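Local coordinates for heme-binding protein HutZ (Vibrio cholerae, PDB 3TGV), which binds heme with high efficiency and very probably degrades it to the beta and delta isomers of biliverdin, with release of iron, at residues 65-70 against 79-84; 19-24 against 54-59. The protein carries 1 engineered substitution. One frame throughout, in Å; residues are numbered along the deposited sequence.

In the fold
Both contacts belong to one antiparallel sheet of a fold related to the FMN-binding pyridoxamine 5'-phosphate oxidases, and their centres lie 21 Å apart. Contact 2 comes first along the chain: there helix 51-58 packs against the end of strand 16-22. The chain then runs from that helix into strand 61-67, whose last residues open contact 1 by pairing with the start of strand 81-91. Strands 16-22 and 61-67 are neighbours in the sheet, so the two contacts share a framework without touching, their nearest atoms being about 5 Å apart. Each also reaches the second subunit, which ties this part of the sheet to the dimer interface.

Contact 1: 65-70 against 79-84; sequences MMIEDE and RKRLTF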
ATOM      1  N   MET A  65       4.188   2.528   4.561  1.00 21.40           N
ATOM      2  CA  MET A  65       4.317   1.121   4.935  1.00 23.82           C
ATOM      3  C   MET A  65       5.388   0.411   4.119  1.00 26.84           C
ATOM      4  O   MET A  65       5.454   0.541   2.889  1.00 24.15           O
ATOM      5  CB  MET A  65       2.977   0.391   4.799  1.00 23.60           C
ATOM      6  CG  MET A  65       3.058  -1.095   5.088  1.00 30.15           C
ATOM      7  SD  MET A  65       1.446  -1.915   5.144  1.00 31.86           S
ATOM      8  CE  MET A  65       0.899  -1.636   3.464  1.00 28.42           C
ATOM      9  N   MET A  66       6.229  -0.329   4.823  1.00 22.32           N
ATOM     10  CA  MET A  66       7.235  -1.181   4.215  1.00 24.78           C
ATOM     11  C   MET A  66       6.802  -2.612   4.559  1.00 25.68           C
ATOM     12  O   MET A  66       6.632  -2.947   5.734  1.00 23.58           O
ATOM     13  CB  MET A  66       8.591  -0.829   4.829  1.00 26.54           C
ATOM     14  CG  MET A  66       9.820  -1.440   4.193  1.00 29.86           C
ATOM     15  SD  MET A  66      11.308  -0.999   5.148  1.00 33.93           S
ATOM     16  CE  MET A  66      11.151   0.772   5.216  1.00 19.63           C
ATOM     17  N   ILE A  67       6.583  -3.445   3.546  1.00 21.34           N
ATOM     18  CA  ILE A  67       5.935  -4.741   3.758  1.00 25.12           C
ATOM     19  C   ILE A  67       6.545  -5.899   2.955  1.00 26.74           C
ATOM     20  O   ILE A  67       6.991  -5.714   1.811  1.00 26.11           O
ATOM     21  CB  ILE A  67       4.411  -4.643   3.456  1.00 24.22           C
ATOM     22  CG1 ILE A  67       3.710  -5.950   3.816  1.00 26.02           C
ATOM     23  CG2 ILE A  67       4.163  -4.235   1.978  1.00 23.49           C
ATOM     24  CD1 ILE A  67       2.216  -5.800   3.974  1.00 25.20           C
ATOM     25  N   GLU A  68       6.577  -7.094   3.546  1.00 25.11           N
ATOM     26  CA  GLU A  68       7.128  -8.241   2.834  1.00 26.99           C
ATOM     27  C   GLU A  68       6.160  -8.650   1.730  1.00 26.53           C
ATOM     28  O   GLU A  68       4.981  -8.321   1.788  1.00 27.32           O
ATOM     29  CB  GLU A  68       7.394  -9.429   3.767  1.00 23.99           C
ATOM     30  CG  GLU A  68       6.157 -10.201   4.160  1.00 27.18           C
ATOM     31  CD  GLU A  68       6.461 -11.340   5.138  1.00 29.67           C
ATOM     32  OE1 GLU A  68       7.572 -11.910   5.095  1.00 34.31           O
ATOM     33  OE2 GLU A  68       5.579 -11.660   5.941  1.00 29.44           O
ATOM     34  N   ASP A  69       6.659  -9.376   0.738  1.00 28.35           N
ATOM     35  CA  ASP A  69       5.869  -9.741  -0.435  1.00 26.84           C
ATOM     36  C   ASP A  69       4.783 -10.750  -0.087  1.00 30.97           C
ATOM     37  O   ASP A  69       4.946 -11.532   0.840  1.00 25.98           O
ATOM     38  CB  ASP A  69       6.781 -10.334  -1.507  1.00 31.41           C
ATOM     39  CG  ASP A  69       7.636  -9.284  -2.193  1.00 35.06           C
ATOM     40  OD1 ASP A  69       7.216  -8.106  -2.219  1.00 33.06           O
ATOM     41  OD2 ASP A  69       8.716  -9.636  -2.718  1.00 33.12           O
ATOM     42  N   GLU A  70       3.681 -10.750  -0.838  1.00 28.46           N
ATOM     43  CA  GLU A  70       2.654 -11.759  -0.631  1.00 32.21           C
ATOM     44  C   GLU A  70       3.253 -13.156  -0.692  1.00 34.48           C
ATOM     45  O   GLU A  70       2.965 -13.988   0.160  1.00 32.45           O
ATOM     46  CB  GLU A  70       1.520 -11.650  -1.658  1.00 32.37           C
ATOM     47  CG  GLU A  70       0.443 -10.666  -1.285  1.00 28.14           C
ATOM     48  CD  GLU A  70      -0.696 -10.636  -2.271  1.00 31.86           C
ATOM     49  OE1 GLU A  70      -1.037 -11.704  -2.830  1.00 32.33           O
ATOM     50  OE2 GLU A  70      -1.232  -9.531  -2.510  1.00 38.21           O
ATOM     51  N   ARG A  79       1.319 -10.283   7.340  1.00 28.60           N
ATOM     52  CA  ARG A  79       2.494  -9.913   6.567  1.00 29.18           C
ATOM     53  C   ARG A  79       3.434  -9.074   7.436  1.00 27.55           C
ATOM     54  O   ARG A  79       3.027  -8.110   8.082  1.00 28.16           O
ATOM     55  CB  ARG A  79       2.098  -9.189   5.267  1.00 27.91           C
ATOM     56  CG  ARG A  79       1.430 -10.097   4.222  1.00 28.06           C
ATOM     57  CD  ARG A  79       0.870  -9.310   3.041  1.00 32.83           C
ATOM     58  NE  ARG A  79       1.916  -8.830   2.147  1.00 28.66           N
ATOM     59  CZ  ARG A  79       1.720  -7.985   1.140  1.00 34.47           C
ATOM     60  NH1 ARG A  79       0.506  -7.509   0.875  1.00 32.70           N
ATOM     61  NH2 ARG A  79       2.743  -7.616   0.390  1.00 33.59           N
ATOM     62  N   LYS A  80       4.692  -9.482   7.482  1.00 25.46           N
ATOM     63  CA  LYS A  80       5.719  -8.756   8.215  1.00 27.21           C
ATOM     64  C   LYS A  80       5.805  -7.336   7.667  1.00 27.47           C
ATOM     65  O   LYS A  80       5.934  -7.141   6.452  1.00 23.83           O
ATOM     66  CB  LYS A  80       7.052  -9.490   8.038  1.00 28.34           C
ATOM     67  CG  LYS A  80       8.243  -8.948   8.786  1.00 29.53           C
ATOM     68  CD  LYS A  80       9.385  -9.972   8.715  1.00 33.65           C
ATOM     69  CE  LYS A  80      10.748  -9.345   8.917  1.00 37.50           C
ATOM     70  NZ  LYS A  80      11.877 -10.308   8.698  1.00 30.35           N
ATOM     71  N   ARG A  81       5.724  -6.342   8.547  1.00 23.39           N
ATOM     72  CA  ARG A  81       5.656  -4.961   8.082  1.00 23.27           C
ATOM     73  C   ARG A  81       6.062  -3.923   9.120  1.00 25.61           C
ATOM     74  O   ARG A  81       6.021  -4.185  10.329  1.00 24.10           O
ATOM     75  CB  ARG A  81       4.240  -4.656   7.592  1.00 27.19           C
ATOM     76  CG  ARG A  81       3.171  -4.706   8.687  1.00 23.70           C
ATOM     77  CD  ARG A  81       1.775  -4.779   8.072  1.00 28.13           C
ATOM     78  NE  ARG A  81       0.718  -4.732   9.078  1.00 30.13           N
ATOM     79  CZ  ARG A  81       0.192  -5.805   9.668  1.00 31.71           C
ATOM     80  NH1 ARG A  81       0.615  -7.019   9.353  1.00 27.57           N
ATOM     81  NH2 ARG A  81      -0.766  -5.661  10.576  1.00 29.83           N
ATOM     82  N   LEU A  82       6.451  -2.751   8.618  1.00 23.20           N
ATOM     83  CA  LEU A  82       6.744  -1.565   9.419  1.00 22.09           C
ATOM     84  C   LEU A  82       5.843  -0.460   8.909  1.00 25.10           C
ATOM     85  O   LEU A  82       5.777  -0.234   7.702  1.00 25.40           O
ATOM     86  CB  LEU A  82       8.181  -1.102   9.190  1.00 22.39           C
ATOM     87  CG  LEU A  82       9.347  -2.008   9.586  1.00 24.82           C
ATOM     88  CD1 LEU A  82      10.653  -1.328   9.262  1.00 26.68           C
ATOM     89  CD2 LEU A  82       9.279  -2.384  11.076  1.00 25.09           C
ATOM     90  N   THR A  83       5.159   0.246   9.799  1.00 25.08           N
ATOM     91  CA  THR A  83       4.266   1.322   9.361  1.00 26.35           C
ATOM     92  C   THR A  83       4.469   2.562  10.228  1.00 31.61           C
ATOM     93  O   THR A  83       4.703   2.460  11.446  1.00 27.73           O
ATOM     94  CB  THR A  83       2.787   0.881   9.416  1.00 32.95           C
ATOM     95  OG1 THR A  83       2.633  -0.377   8.748  1.00 35.07           O
ATOM     96  CG2 THR A  83       1.893   1.902   8.723  1.00 31.79           C
ATOM     97  N   PHE A  84       4.387   3.728   9.601  1.00 23.39           N
ATOM     98  CA  PHE A  84       4.515   4.994  10.312  1.00 25.28           C
ATOM     99  C   PHE A  84       3.944   6.125   9.474  1.00 28.76           C
ATOM    100  O   PHE A  84       3.870   6.016   8.249  1.00 26.85           O
ATOM    101  CB  PHE A  84       5.976   5.285  10.676  1.00 25.94           C
ATOM    102  CG  PHE A  84       6.916   5.342   9.498  1.00 30.20           C
ATOM    103  CD1 PHE A  84       7.428   4.182   8.945  1.00 30.46           C
ATOM    104  CD2 PHE A  84       7.321   6.565   8.970  1.00 28.52           C
ATOM    105  CE1 PHE A  84       8.302   4.230   7.863  1.00 28.68           C
ATOM    106  CE2 PHE A  84       8.204   6.620   7.883  1.00 27.84           C
ATOM    107  CZ  PHE A  84       8.694   5.448   7.339  1.00 30.10           C
TER
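Strands 65-67 and 81-84 run antiparallel, 4.7 Å apart at 178°, with Met66 and Leu82 as a hydrogen-bonded pair: Met66 N to Leu82 O and Leu82 N to Met66 O both span 2.9 Å. On one face Met66 runs alongside Leu82, SD 4.2 Å from Leu82 CD1; the pliable, unbranched methionine and the branched leucine, both apolar, suit a buried sheet face. On the other, Ile67 extends CD1 over the centre of the Arg79 guanidinium, 3.5 Å above its plane. Glu70 CG covers the opposite face, so the flat cation is sandwiched between aliphatic groups while its edge remains available for bonding. There Arg79 NH2 donates to Glu68 O at 2.7 Å, close to the guanidinium plane, with NE adding a weak bond to the same oxygen. A bend at chi3 (74°) turns the arginine back to this carbonyl. Glu68 N donates to Lys80 O, carrying the backbone bonding one step past the strand, and Glu68 OE2 accepts from Lys80 N at 2.8 Å, met from above the carboxylate plane in a nearly straight bond (170°). The extended Lys80 chain carries NZ to a salt bridge with Glu6. The two strands form a beta-hairpin, and these bonds close the base of its loop. Helix 3-13 covers the Met66-Leu82 face, Phe10 touching both. The strands are flanked in turn: Met65 bonds through its backbone to Gln18 of strand 16-22, Arg81 to Lys136 of strand 134-136, while Glu70 reaches Thr16 of the second subunit.

Contact 2: 19-24 against 54-59; sequences LATVDA and RNLEVN
Asn55 lays its side chain across the end of strand 19-22, its CB 3.2 Å from Val22 O and its amide alongside the Val22-Asp23 backbone. The amide reaches in two directions. ND2 donates to Thr21 OG1 at 3.1 Å, with the hydroxyl close to the amide plane, while OD1 lies against Asp23 CB. An asparagine suits this place because it is short enough to fit between helix and strand yet carries a donor for the threonine. Thr21 serves both neighbours through its two branches: with chi1 at 58°, OG1 sits between its own backbone N and carbonyl carbon and meets Asn55, whereas the methyl CG2 packs on Leu56 CD2 at 3.8 Å. Leu56 also touches Val62 of strand 61-67 and Phe125 of strand 122-129.

At the other end stands Asn59, the first residue to leave helical geometry after the helix. Its chi1 of -171° swings the amide away from its own N and onto the strand end, where ND2 bonds Asp23 O at 3.2 Å from above the carbonyl plane; the same nitrogen lies 3.5 Å from Val22 CG2. OD1 is held by Gln61, so both ends of the amide are used. Nearer the surface, Val58 CG2 presses on Ala24 CB at 3.5 Å, tighter than usual for two carbons; the small alanine admits the branched valine here. A water accepts from Val22 N (2.8 Å) and lies 2.7 Å from Asn59 O, to which it probably donates. The Asn55 amide thus ties helix to strand, and the Asn59 amide and the water tie the helix exit to the strand end. These few polar links, each pairing particular atoms, probably set the helix position, while apolar contacts at buried Leu56 and exposed Val58 pack around them.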
ATOM      1  N   LEU A  19       2.473   3.936   0.030  1.00 21.17           N
ATOM      2  CA  LEU A  19       2.094   5.257   0.520  1.00 24.27           C
ATOM      3  C   LEU A  19       0.592   5.499   0.466  1.00 24.55           C
ATOM      4  O   LEU A  19      -0.065   5.165  -0.518  1.00 23.12           O
ATOM      5  CB  LEU A  19       2.792   6.343  -0.300  1.00 23.82           C
ATOM      6  CG  LEU A  19       4.268   6.130  -0.606  1.00 22.68           C
ATOM      7  CD1 LEU A  19       4.758   7.112  -1.673  1.00 27.78           C
ATOM      8  CD2 LEU A  19       5.095   6.231   0.678  1.00 24.68           C
ATOM      9  N   ALA A  20       0.058   6.085   1.533  1.00 22.55           N
ATOM     10  CA  ALA A  20      -1.286   6.636   1.510  1.00 21.05           C
ATOM     11  C   ALA A  20      -1.189   8.157   1.584  1.00 25.06           C
ATOM     12  O   ALA A  20      -0.697   8.705   2.571  1.00 23.05           O
ATOM     13  CB  ALA A  20      -2.123   6.087   2.656  1.00 18.50           C
ATOM     14  N   THR A  21      -1.652   8.837   0.536  1.00 20.19           N
ATOM     15  CA  THR A  21      -1.608  10.290   0.497  1.00 25.55           C
ATOM     16  C   THR A  21      -3.031  10.830   0.409  1.00 26.00           C
ATOM     17  O   THR A  21      -3.986  10.063   0.272  1.00 24.08           O
ATOM     18  CB  THR A  21      -0.775  10.799  -0.698  1.00 21.81           C
ATOM     19  OG1 THR A  21      -1.338  10.296  -1.914  1.00 22.28           O
ATOM     20  CG2 THR A  21       0.661  10.306  -0.587  1.00 22.68           C
ATOM     21  N   VAL A  22      -3.175  12.148   0.494  1.00 26.17           N
ATOM     22  CA  VAL A  22      -4.498  12.765   0.435  1.00 27.07           C
ATOM     23  C   VAL A  22      -4.442  14.052  -0.366  1.00 26.64           C
ATOM     24  O   VAL A  22      -3.449  14.780  -0.307  1.00 23.98           O
ATOM     25  CB  VAL A  22      -5.054  13.078   1.836  1.00 27.52           C
ATOM     26  CG1 VAL A  22      -5.682  11.842   2.455  1.00 26.30           C
ATOM     27  CG2 VAL A  22      -3.947  13.637   2.726  1.00 26.70           C
ATOM     28  N   ASP A  23      -5.505  14.340  -1.111  1.00 26.94           N
ATOM     29  CA  ASP A  23      -5.571  15.613  -1.813  1.00 33.51           C
ATOM     30  C   ASP A  23      -6.105  16.701  -0.873  1.00 30.90           C
ATOM     31  O   ASP A  23      -6.368  16.439   0.292  1.00 30.85           O
ATOM     32  CB  ASP A  23      -6.396  15.505  -3.100  1.00 34.66           C
ATOM     33  CG  ASP A  23      -7.872  15.305  -2.840  1.00 33.18           C
ATOM     34  OD1 ASP A  23      -8.605  14.973  -3.805  1.00 31.96           O
ATOM     35  OD2 ASP A  23      -8.292  15.493  -1.675  1.00 36.56           O
ATOM     36  N   ALA A  24      -6.256  17.920  -1.376  1.00 34.33           N
ATOM     37  CA  ALA A  24      -6.605  19.059  -0.525  1.00 34.80           C
ATOM     38  C   ALA A  24      -7.925  18.878   0.224  1.00 35.16           C
ATOM     39  O   ALA A  24      -8.127  19.462   1.291  1.00 39.05           O
ATOM     40  CB  ALA A  24      -6.629  20.344  -1.346  1.00 41.80           C
ATOM     41  N   ARG A  54       1.148  15.049  -6.618  1.00 29.22           N
ATOM     42  CA  ARG A  54       0.307  16.229  -6.503  1.00 28.08           C
ATOM     43  C   ARG A  54      -0.336  16.325  -5.122  1.00 29.17           C
ATOM     44  O   ARG A  54      -0.535  17.416  -4.585  1.00 28.51           O
ATOM     45  CB  ARG A  54      -0.758  16.234  -7.595  1.00 28.03           C
ATOM     46  CG  ARG A  54      -0.228  16.634  -8.970  1.00 29.50           C
ATOM     47  CD  ARG A  54      -1.316  16.513 -10.025  1.00 31.08           C
ATOM     48  NE  ARG A  54      -1.443  15.157 -10.553  1.00 29.31           N
ATOM     49  CZ  ARG A  54      -2.568  14.447 -10.543  1.00 24.20           C
ATOM     50  NH1 ARG A  54      -3.677  14.964 -10.030  1.00 30.41           N
ATOM     51  NH2 ARG A  54      -2.592  13.225 -11.058  1.00 28.64           N
ATOM     52  N   ASN A  55      -0.659  15.178  -4.538  1.00 28.29           N
ATOM     53  CA  ASN A  55      -1.159  15.152  -3.162  1.00 28.16           C
ATOM     54  C   ASN A  55      -0.125  15.632  -2.151  1.00 29.92           C
ATOM     55  O   ASN A  55      -0.420  16.489  -1.330  1.00 30.63           O
ATOM     56  CB  ASN A  55      -1.661  13.763  -2.777  1.00 24.38           C
ATOM     57  CG  ASN A  55      -2.968  13.424  -3.437  1.00 26.53           C
ATOM     58  OD1 ASN A  55      -3.527  14.232  -4.156  1.00 25.39           O
ATOM     59  ND2 ASN A  55      -3.458  12.219  -3.206  1.00 23.85           N
ATOM     60  N   LEU A  56       1.088  15.093  -2.208  1.00 30.48           N
ATOM     61  CA  LEU A  56       2.097  15.491  -1.225  1.00 29.10           C
ATOM     62  C   LEU A  56       2.442  16.975  -1.353  1.00 36.60           C
ATOM     63  O   LEU A  56       2.888  17.599  -0.388  1.00 31.64           O
ATOM     64  CB  LEU A  56       3.358  14.640  -1.344  1.00 29.09           C
ATOM     65  CG  LEU A  56       3.228  13.183  -0.901  1.00 28.01           C
ATOM     66  CD1 LEU A  56       4.474  12.418  -1.306  1.00 28.95           C
ATOM     67  CD2 LEU A  56       2.977  13.072   0.598  1.00 28.93           C
ATOM     68  N   GLU A  57       2.230  17.526  -2.551  1.00 33.74           N
ATOM     69  CA  GLU A  57       2.448  18.946  -2.813  1.00 35.38           C
ATOM     70  C   GLU A  57       1.477  19.843  -2.065  1.00 37.18           C
ATOM     71  O   GLU A  57       1.861  20.873  -1.533  1.00 41.80           O
ATOM     72  CB  GLU A  57       2.277  19.245  -4.297  1.00 40.70           C
ATOM     73  CG  GLU A  57       3.567  19.420  -5.039  1.00 47.42           C
ATOM     74  CD  GLU A  57       3.367  20.146  -6.345  1.00 51.34           C
ATOM     75  OE1 GLU A  57       2.304  19.946  -6.979  1.00 52.85           O
ATOM     76  OE2 GLU A  57       4.264  20.924  -6.734  1.00 55.19           O
ATOM     77  N   VAL A  58       0.206  19.466  -2.070  1.00 36.45           N
ATOM     78  CA  VAL A  58      -0.833  20.312  -1.504  1.00 33.76           C
ATOM     79  C   VAL A  58      -1.158  19.963  -0.055  1.00 38.45           C
ATOM     80  O   VAL A  58      -1.597  20.818   0.712  1.00 40.18           O
ATOM     81  CB  VAL A  58      -2.128  20.249  -2.345  1.00 41.37           C
ATOM     82  CG1 VAL A  58      -2.537  18.814  -2.596  1.00 35.18           C
ATOM     83  CG2 VAL A  58      -3.242  20.998  -1.647  1.00 46.52           C
ATOM     84  N   ASN A  59      -0.928  18.707   0.318  1.00 32.51           N
ATOM     85  CA  ASN A  59      -1.335  18.202   1.614  1.00 35.17           C
ATOM     86  C   ASN A  59      -0.255  17.246   2.117  1.00 33.89           C
ATOM     87  O   ASN A  59      -0.289  16.053   1.827  1.00 32.21           O
ATOM     88  CB  ASN A  59      -2.680  17.486   1.481  1.00 34.11           C
ATOM     89  CG  ASN A  59      -3.281  17.129   2.821  1.00 36.32           C
ATOM     90  OD1 ASN A  59      -2.559  16.946   3.800  1.00 36.74           O
ATOM     91  ND2 ASN A  59      -4.610  17.029   2.875  1.00 32.83           N
TER
HETATM   92  O   HOH W   1      -0.799  13.560   0.871  1.00 26.46           O